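Long-range contact in histidine kinase (Methanosarcina mazei, PDB 3LI9), which is probably a membrane-bound sensor kinase that phosphorylates a protein histidine with ATP, represented here by its extracellular Cache sensor domain: residues Q71-F84 / K159-P172. Sequence-based numbering, arbitrary orientation.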
ATOM      1  N   GLN A  71       4.179  -7.700  10.261  1.00 12.59           N
ATOM      2  CA  GLN A  71       4.314  -6.702   9.156  1.00 12.83           C
ATOM      3  C   GLN A  71       3.049  -5.882   9.033  1.00 13.57           C
ATOM      4  O   GLN A  71       2.997  -4.950   8.193  1.00 13.77           O
ATOM      5  CB  GLN A  71       4.702  -7.353   7.811  1.00 13.16           C
ATOM      6  CG  GLN A  71       3.509  -7.980   7.009  1.00 12.75           C
ATOM      7  CD  GLN A  71       3.075  -9.350   7.575  1.00 14.29           C
ATOM      8  OE1 GLN A  71       3.571  -9.831   8.642  1.00 15.25           O
ATOM      9  NE2 GLN A  71       2.127  -9.981   6.871  1.00 13.41           N
ATOM     10  N   LEU A  72       1.976  -6.315   9.739  1.00 11.04           N
ATOM     11  CA  LEU A  72       0.687  -5.545   9.735  1.00 11.84           C
ATOM     12  C   LEU A  72       0.559  -4.713  10.984  1.00 11.85           C
ATOM     13  O   LEU A  72       1.056  -5.091  12.063  1.00 12.87           O
ATOM     14  CB  LEU A  72      -0.527  -6.479   9.669  1.00 10.93           C
ATOM     15  CG  LEU A  72      -0.558  -7.490   8.493  1.00 12.73           C
ATOM     16  CD1 LEU A  72      -1.815  -8.333   8.533  1.00 11.24           C
ATOM     17  CD2 LEU A  72      -0.443  -6.757   7.108  1.00 12.33           C
ATOM     18  N   ILE A  73      -0.143  -3.559  10.873  1.00  9.56           N
ATOM     19  CA  ILE A  73      -0.452  -2.780  12.034  1.00 10.35           C
ATOM     20  C   ILE A  73      -1.981  -2.714  12.326  1.00 11.52           C
ATOM     21  O   ILE A  73      -2.388  -2.263  13.374  1.00 12.36           O
ATOM     22  CB  ILE A  73       0.151  -1.342  11.899  1.00 11.10           C
ATOM     23  CG1 ILE A  73       0.232  -0.656  13.256  1.00 13.42           C
ATOM     24  CG2 ILE A  73      -0.672  -0.478  10.871  1.00 12.38           C
ATOM     25  CD1 ILE A  73       1.246   0.575  13.237  1.00 17.37           C
ATOM     26  N   GLY A  74      -2.783  -3.163  11.376  1.00 11.00           N
ATOM     27  CA  GLY A  74      -4.199  -3.180  11.568  1.00 11.29           C
ATOM     28  C   GLY A  74      -4.803  -4.288  10.718  1.00  8.76           C
ATOM     29  O   GLY A  74      -4.329  -4.607   9.629  1.00 10.86           O
ATOM     30  N   VAL A  75      -5.887  -4.847  11.220  1.00 10.36           N
ATOM     31  CA  VAL A  75      -6.698  -5.793  10.441  1.00  9.53           C
ATOM     32  C   VAL A  75      -8.150  -5.439  10.799  1.00 10.11           C
ATOM     33  O   VAL A  75      -8.494  -5.150  11.955  1.00 11.70           O
ATOM     34  CB  VAL A  75      -6.457  -7.282  10.863  1.00 10.27           C
ATOM     35  CG1 VAL A  75      -7.348  -8.306  10.013  1.00 11.61           C
ATOM     36  CG2 VAL A  75      -4.986  -7.654  10.702  1.00 10.52           C
ATOM     37  N   TYR A  76      -8.992  -5.429   9.755  1.00 11.35           N
ATOM     38  CA  TYR A  76     -10.333  -4.908   9.998  1.00 11.56           C
ATOM     39  C   TYR A  76     -11.389  -5.521   9.104  1.00 11.32           C
ATOM     40  O   TYR A  76     -11.097  -6.056   8.025  1.00 10.72           O
ATOM     41  CB  TYR A  76     -10.348  -3.389   9.929  1.00 12.53           C
ATOM     42  CG  TYR A  76      -9.751  -2.801   8.649  1.00 12.50           C
ATOM     43  CD1 TYR A  76     -10.542  -2.619   7.542  1.00 15.95           C
ATOM     44  CD2 TYR A  76      -8.359  -2.561   8.546  1.00 17.08           C
ATOM     45  CE1 TYR A  76     -10.010  -2.089   6.327  1.00 18.93           C
ATOM     46  CE2 TYR A  76      -7.825  -2.064   7.379  1.00 17.77           C
ATOM     47  CZ  TYR A  76      -8.645  -1.827   6.289  1.00 20.47           C
ATOM     48  OH  TYR A  76      -8.056  -1.311   5.166  1.00 26.25           O
ATOM     49  N   LEU A  77     -12.663  -5.347   9.534  1.00 11.92           N
ATOM     50  CA  LEU A  77     -13.794  -5.735   8.713  1.00 10.88           C
ATOM     51  C   LEU A  77     -14.742  -4.505   8.772  1.00 11.59           C
ATOM     52  O   LEU A  77     -14.793  -3.782   9.815  1.00 12.08           O
ATOM     53  CB  LEU A  77     -14.530  -6.902   9.403  1.00 12.47           C
ATOM     54  CG  LEU A  77     -13.690  -8.191   9.444  1.00  8.75           C
ATOM     55  CD1 LEU A  77     -14.419  -9.206  10.377  1.00 13.23           C
ATOM     56  CD2 LEU A  77     -13.524  -8.785   8.048  1.00 12.91           C
ATOM     57  N   GLY A  78     -15.432  -4.216   7.662  1.00 11.94           N
ATOM     58  CA  GLY A  78     -16.424  -3.127   7.732  1.00 12.89           C
ATOM     59  C   GLY A  78     -17.625  -3.622   6.899  1.00 14.37           C
ATOM     60  O   GLY A  78     -17.458  -4.012   5.783  1.00 14.90           O
ATOM     61  N   TYR A  79     -18.823  -3.649   7.497  1.00 14.05           N
ATOM     62  CA  TYR A  79     -20.024  -4.165   6.817  1.00 13.70           C
ATOM     63  C   TYR A  79     -21.076  -3.064   6.547  1.00 16.22           C
ATOM     64  O   TYR A  79     -21.144  -2.054   7.235  1.00 16.11           O
ATOM     65  CB  TYR A  79     -20.669  -5.197   7.676  1.00 12.70           C
ATOM     66  CG  TYR A  79     -19.949  -6.541   7.627  1.00 15.39           C
ATOM     67  CD1 TYR A  79     -18.788  -6.767   8.374  1.00 17.08           C
ATOM     68  CD2 TYR A  79     -20.452  -7.593   6.817  1.00 15.07           C
ATOM     69  CE1 TYR A  79     -18.154  -8.042   8.311  1.00 16.04           C
ATOM     70  CE2 TYR A  79     -19.807  -8.855   6.767  1.00 16.22           C
ATOM     71  CZ  TYR A  79     -18.669  -9.029   7.506  1.00 17.91           C
ATOM     72  OH  TYR A  79     -18.081 -10.315   7.521  1.00 17.71           O
ATOM     73  N   GLU A  80     -21.817  -3.292   5.476  1.00 16.03           N
ATOM     74  CA  GLU A  80     -23.039  -2.519   5.200  1.00 17.92           C
ATOM     75  C   GLU A  80     -24.024  -2.710   6.326  1.00 16.92           C
ATOM     76  O   GLU A  80     -23.999  -3.620   7.130  1.00 18.89           O
ATOM     77  CB  GLU A  80     -23.658  -3.057   3.885  1.00 18.40           C
ATOM     78  CG  GLU A  80     -22.854  -2.837   2.655  1.00 20.61           C
ATOM     79  CD  GLU A  80     -22.861  -1.366   2.228  1.00 28.09           C
ATOM     80  OE1 GLU A  80     -23.842  -0.940   1.590  1.00 30.57           O
ATOM     81  OE2 GLU A  80     -21.894  -0.651   2.505  1.00 23.48           O
ATOM     82  N   PRO A  81     -24.996  -1.797   6.424  1.00 18.67           N
ATOM     83  CA  PRO A  81     -26.015  -1.897   7.467  1.00 19.22           C
ATOM     84  C   PRO A  81     -26.707  -3.249   7.483  1.00 20.28           C
ATOM     85  O   PRO A  81     -27.196  -3.701   6.444  1.00 21.14           O
ATOM     86  CB  PRO A  81     -26.995  -0.756   7.060  1.00 19.18           C
ATOM     87  CG  PRO A  81     -26.113   0.249   6.474  1.00 18.60           C
ATOM     88  CD  PRO A  81     -25.117  -0.585   5.619  1.00 18.55           C
ATOM     89  N   ASP A  82     -26.684  -3.896   8.642  1.00 19.67           N
ATOM     90  CA  ASP A  82     -27.278  -5.170   8.943  1.00 21.15           C
ATOM     91  C   ASP A  82     -26.737  -6.369   8.138  1.00 19.67           C
ATOM     92  O   ASP A  82     -27.285  -7.458   8.237  1.00 22.40           O
ATOM     93  CB  ASP A  82     -28.801  -5.072   8.783  1.00 23.35           C
ATOM     94  CG  ASP A  82     -29.453  -4.470  10.009  1.00 24.11           C
ATOM     95  OD1 ASP A  82     -28.921  -4.584  11.128  1.00 21.44           O
ATOM     96  OD2 ASP A  82     -30.497  -3.849   9.854  1.00 31.23           O
ATOM     97  N   ALA A  83     -25.606  -6.166   7.462  1.00 19.27           N
ATOM     98  CA  ALA A  83     -25.056  -7.192   6.491  1.00 19.27           C
ATOM     99  C   ALA A  83     -24.257  -8.316   7.147  1.00 21.27           C
ATOM    100  O   ALA A  83     -24.053  -9.389   6.539  1.00 22.86           O
ATOM    101  CB  ALA A  83     -24.336  -6.576   5.271  1.00 20.62           C
ATOM    102  N   PHE A  84     -23.785  -8.124   8.388  1.00 19.62           N
ATOM    103  CA  PHE A  84     -23.055  -9.167   9.066  1.00 19.97           C
ATOM    104  C   PHE A  84     -24.012 -10.169   9.698  1.00 20.28           C
ATOM    105  O   PHE A  84     -23.802 -11.386   9.590  1.00 21.27           O
ATOM    106  CB  PHE A  84     -22.164  -8.590  10.206  1.00 17.89           C
ATOM    107  CG  PHE A  84     -21.400  -9.663  10.956  1.00 16.41           C
ATOM    108  CD1 PHE A  84     -20.291 -10.293  10.306  1.00 17.15           C
ATOM    109  CD2 PHE A  84     -21.711 -10.000  12.250  1.00 15.38           C
ATOM    110  CE1 PHE A  84     -19.604 -11.308  10.959  1.00 14.43           C
ATOM    111  CE2 PHE A  84     -21.013 -10.984  12.972  1.00 13.81           C
ATOM    112  CZ  PHE A  84     -19.930 -11.619  12.313  1.00 15.50           C
ATOM    113  N   LYS A 159     -21.745 -11.601  -0.374  1.00 17.41           N
ATOM    114  CA  LYS A 159     -22.657 -12.604   0.241  1.00 19.04           C
ATOM    115  C   LYS A 159     -23.943 -12.566  -0.594  1.00 21.00           C
ATOM    116  O   LYS A 159     -24.456 -11.465  -0.891  1.00 19.79           O
ATOM    117  CB  LYS A 159     -22.999 -12.195   1.682  1.00 21.86           C
ATOM    118  CG  LYS A 159     -21.835 -12.327   2.627  1.00 21.90           C
ATOM    119  CD  LYS A 159     -22.102 -11.622   3.990  1.00 27.66           C
ATOM    120  CE  LYS A 159     -22.910 -12.491   4.856  1.00 26.57           C
ATOM    121  NZ  LYS A 159     -22.932 -11.923   6.249  1.00 31.42           N
ATOM    122  N   ASN A 160     -24.426 -13.728  -0.993  1.00 22.00           N
ATOM    123  CA  ASN A 160     -25.621 -13.847  -1.835  1.00 22.37           C
ATOM    124  C   ASN A 160     -25.362 -13.108  -3.135  1.00 22.21           C
ATOM    125  O   ASN A 160     -26.281 -12.587  -3.732  1.00 20.98           O
ATOM    126  CB  ASN A 160     -26.870 -13.341  -1.071  1.00 23.33           C
ATOM    127  CG  ASN A 160     -26.826 -13.701   0.454  1.00 26.43           C
ATOM    128  OD1 ASN A 160     -26.763 -14.898   0.874  1.00 29.63           O
ATOM    129  ND2 ASN A 160     -26.817 -12.670   1.262  1.00 25.72           N
ATOM    130  N   GLY A 161     -24.080 -13.057  -3.574  1.00 20.32           N
ATOM    131  CA  GLY A 161     -23.739 -12.352  -4.813  1.00 18.94           C
ATOM    132  C   GLY A 161     -23.661 -10.818  -4.688  1.00 20.17           C
ATOM    133  O   GLY A 161     -23.350 -10.147  -5.649  1.00 22.28           O
ATOM    134  N   GLU A 162     -23.916 -10.297  -3.501  1.00 18.18           N
ATOM    135  CA  GLU A 162     -23.986  -8.855  -3.279  1.00 21.17           C
ATOM    136  C   GLU A 162     -22.912  -8.358  -2.370  1.00 20.05           C
ATOM    137  O   GLU A 162     -22.508  -9.056  -1.414  1.00 19.20           O
ATOM    138  CB  GLU A 162     -25.291  -8.537  -2.597  1.00 19.37           C
ATOM    139  CG  GLU A 162     -26.455  -8.797  -3.558  1.00 26.36           C
ATOM    140  CD  GLU A 162     -27.803  -8.428  -2.914  1.00 31.08           C
ATOM    141  OE1 GLU A 162     -27.804  -7.981  -1.751  1.00 33.60           O
ATOM    142  OE2 GLU A 162     -28.852  -8.584  -3.564  1.00 32.25           O
ATOM    143  N   PHE A 163     -22.486  -7.142  -2.639  1.00 19.47           N
ATOM    144  CA  PHE A 163     -21.525  -6.506  -1.726  1.00 18.81           C
ATOM    145  C   PHE A 163     -22.026  -6.382  -0.299  1.00 18.15           C
ATOM    146  O   PHE A 163     -23.072  -5.776  -0.032  1.00 17.64           O
ATOM    147  CB  PHE A 163     -21.117  -5.156  -2.272  1.00 19.03           C
ATOM    148  CG  PHE A 163     -20.146  -4.432  -1.405  1.00 18.02           C
ATOM    149  CD1 PHE A 163     -18.790  -4.669  -1.552  1.00 18.39           C
ATOM    150  CD2 PHE A 163     -20.579  -3.471  -0.478  1.00 18.25           C
ATOM    151  CE1 PHE A 163     -17.859  -3.940  -0.767  1.00 16.94           C
ATOM    152  CE2 PHE A 163     -19.663  -2.755   0.326  1.00 16.75           C
ATOM    153  CZ  PHE A 163     -18.310  -3.001   0.159  1.00 18.38           C
ATOM    154  N   ALA A 164     -21.289  -6.977   0.686  1.00 16.58           N
ATOM    155  CA  ALA A 164     -21.702  -6.910   2.093  1.00 15.52           C
ATOM    156  C   ALA A 164     -20.760  -6.027   2.942  1.00 14.04           C
ATOM    157  O   ALA A 164     -21.131  -5.631   4.067  1.00 16.32           O
ATOM    158  CB  ALA A 164     -21.778  -8.277   2.736  1.00 15.15           C
ATOM    159  N   GLY A 165     -19.555  -5.776   2.437  1.00 14.31           N
ATOM    160  CA  GLY A 165     -18.543  -5.098   3.290  1.00 14.23           C
ATOM    161  C   GLY A 165     -17.178  -5.411   2.727  1.00 14.59           C
ATOM    162  O   GLY A 165     -17.009  -5.819   1.573  1.00 13.36           O
ATOM    163  N   ILE A 166     -16.169  -5.111   3.529  1.00 12.43           N
ATOM    164  CA  ILE A 166     -14.778  -5.249   3.115  1.00 12.38           C
ATOM    165  C   ILE A 166     -14.003  -5.965   4.264  1.00 13.15           C
ATOM    166  O   ILE A 166     -14.378  -5.928   5.485  1.00 12.94           O
ATOM    167  CB  ILE A 166     -14.030  -3.918   2.842  1.00 12.72           C
ATOM    168  CG1 ILE A 166     -14.007  -3.087   4.137  1.00 15.69           C
ATOM    169  CG2 ILE A 166     -14.673  -3.120   1.618  1.00 13.44           C
ATOM    170  CD1 ILE A 166     -13.147  -1.864   4.077  1.00 21.75           C
ATOM    171  N   ALA A 167     -12.884  -6.582   3.887  1.00 13.53           N
ATOM    172  CA  ALA A 167     -11.899  -7.037   4.877  1.00 11.62           C
ATOM    173  C   ALA A 167     -10.626  -6.325   4.424  1.00 12.47           C
ATOM    174  O   ALA A 167     -10.343  -6.259   3.232  1.00 13.92           O
ATOM    175  CB  ALA A 167     -11.670  -8.577   4.833  1.00 10.99           C
ATOM    176  N   GLY A 168      -9.867  -5.859   5.398  1.00 11.04           N
ATOM    177  CA  GLY A 168      -8.675  -5.107   5.045  1.00 11.98           C
ATOM    178  C   GLY A 168      -7.535  -5.277   5.990  1.00 11.90           C
ATOM    179  O   GLY A 168      -7.720  -5.701   7.088  1.00 10.51           O
ATOM    180  N   VAL A 169      -6.319  -4.976   5.513  1.00 11.53           N
ATOM    181  CA  VAL A 169      -5.161  -4.863   6.386  1.00 11.22           C
ATOM    182  C   VAL A 169      -4.375  -3.579   6.119  1.00 11.64           C
ATOM    183  O   VAL A 169      -4.333  -3.078   4.953  1.00 12.72           O
ATOM    184  CB  VAL A 169      -4.195  -6.067   6.218  1.00 10.66           C
ATOM    185  CG1 VAL A 169      -4.980  -7.401   6.415  1.00 13.84           C
ATOM    186  CG2 VAL A 169      -3.607  -6.071   4.791  1.00 13.66           C
ATOM    187  N   ASP A 170      -3.820  -3.023   7.221  1.00 11.66           N
ATOM    188  CA  ASP A 170      -2.949  -1.816   7.151  1.00 12.01           C
ATOM    189  C   ASP A 170      -1.522  -2.241   7.287  1.00 13.69           C
ATOM    190  O   ASP A 170      -1.187  -2.989   8.193  1.00 12.17           O
ATOM    191  CB  ASP A 170      -3.293  -0.844   8.282  1.00 13.30           C
ATOM    192  CG  ASP A 170      -4.618  -0.119   8.081  1.00 15.11           C
ATOM    193  OD1 ASP A 170      -5.155  -0.102   6.964  1.00 17.52           O
ATOM    194  OD2 ASP A 170      -5.096   0.501   9.046  1.00 22.20           O
ATOM    195  N   VAL A 171      -0.691  -1.752   6.381  1.00 12.32           N
ATOM    196  CA  VAL A 171       0.699  -2.204   6.270  1.00 13.04           C
ATOM    197  C   VAL A 171       1.652  -0.989   6.449  1.00 11.83           C
ATOM    198  O   VAL A 171       1.697  -0.149   5.568  1.00 12.37           O
ATOM    199  CB  VAL A 171       0.936  -2.821   4.908  1.00 11.24           C
ATOM    200  CG1 VAL A 171       2.403  -3.410   4.764  1.00 13.40           C
ATOM    201  CG2 VAL A 171      -0.045  -4.092   4.735  1.00 16.12           C
ATOM    202  N   PRO A 172       2.430  -0.920   7.516  1.00 11.70           N
ATOM    203  CA  PRO A 172       3.406   0.227   7.660  1.00 11.06           C
ATOM    204  C   PRO A 172       4.475   0.078   6.596  1.00 11.61           C
ATOM    205  O   PRO A 172       4.902  -1.047   6.206  1.00 12.57           O
ATOM    206  CB  PRO A 172       4.145  -0.037   9.024  1.00 13.06           C
ATOM    207  CG  PRO A 172       3.095  -0.912   9.776  1.00 19.13           C
ATOM    208  CD  PRO A 172       2.321  -1.761   8.732  1.00 13.40           C
TER
HETATM  209  O   HOH W   1       4.969  -3.780   6.813  1.00 14.12           O
HETATM  210  O   HOH W   2     -19.773 -12.134   7.053  1.00 22.77           O
HETATM  211  O   HOH W   3     -21.729 -12.996   8.715  1.00 30.64           O
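L72 CD2 packs against V171 CG2 (3.6 Å), and further along the same side L77 CD2 meets A167 CB, where strands 74-79 and 162-172 pair antiparallel in the larger of the two antiparallel sheets of a PDC (Cache) sensor domain. V75 and L77 continue this apolar face onto helix 55-67.

On the other face the Y76 ring lies flat across the partner strand: with CG held between backbone N and carbonyl carbon (chi1 53°), it puts G168 CA 3.7 Å from its centroid, a CH-pi contact. G168, having no side chain, lets the ring lie this close. I166 CD1 touches the ring edge at CE1, while D170 OD1 comes within 3.3 Å of Y76 CE2. Y76 OH hydrogen-bonds D154 OD1. An alanine in place of Y76 would probably uncover the G168 backbone and deprive D154 of the Y76 hydroxyl. D170 turns its carboxylate to S152 and Y106, and OD2 also hydrogen-bonds a bound bis-tris molecule, probably from the crystallisation liquor, which may mark a pocket.

I73 and G74 both face D170 in a classic beta bulge, I73 N reaching D170 O at 2.9 Å. At the far end, E80 N hydrogen-bonds A164 O, and K159, bent at chi3 (81°), brings NZ to A83 O (2.8 Å) in the carbonyl plane; water bridges the same NZ to F84 O.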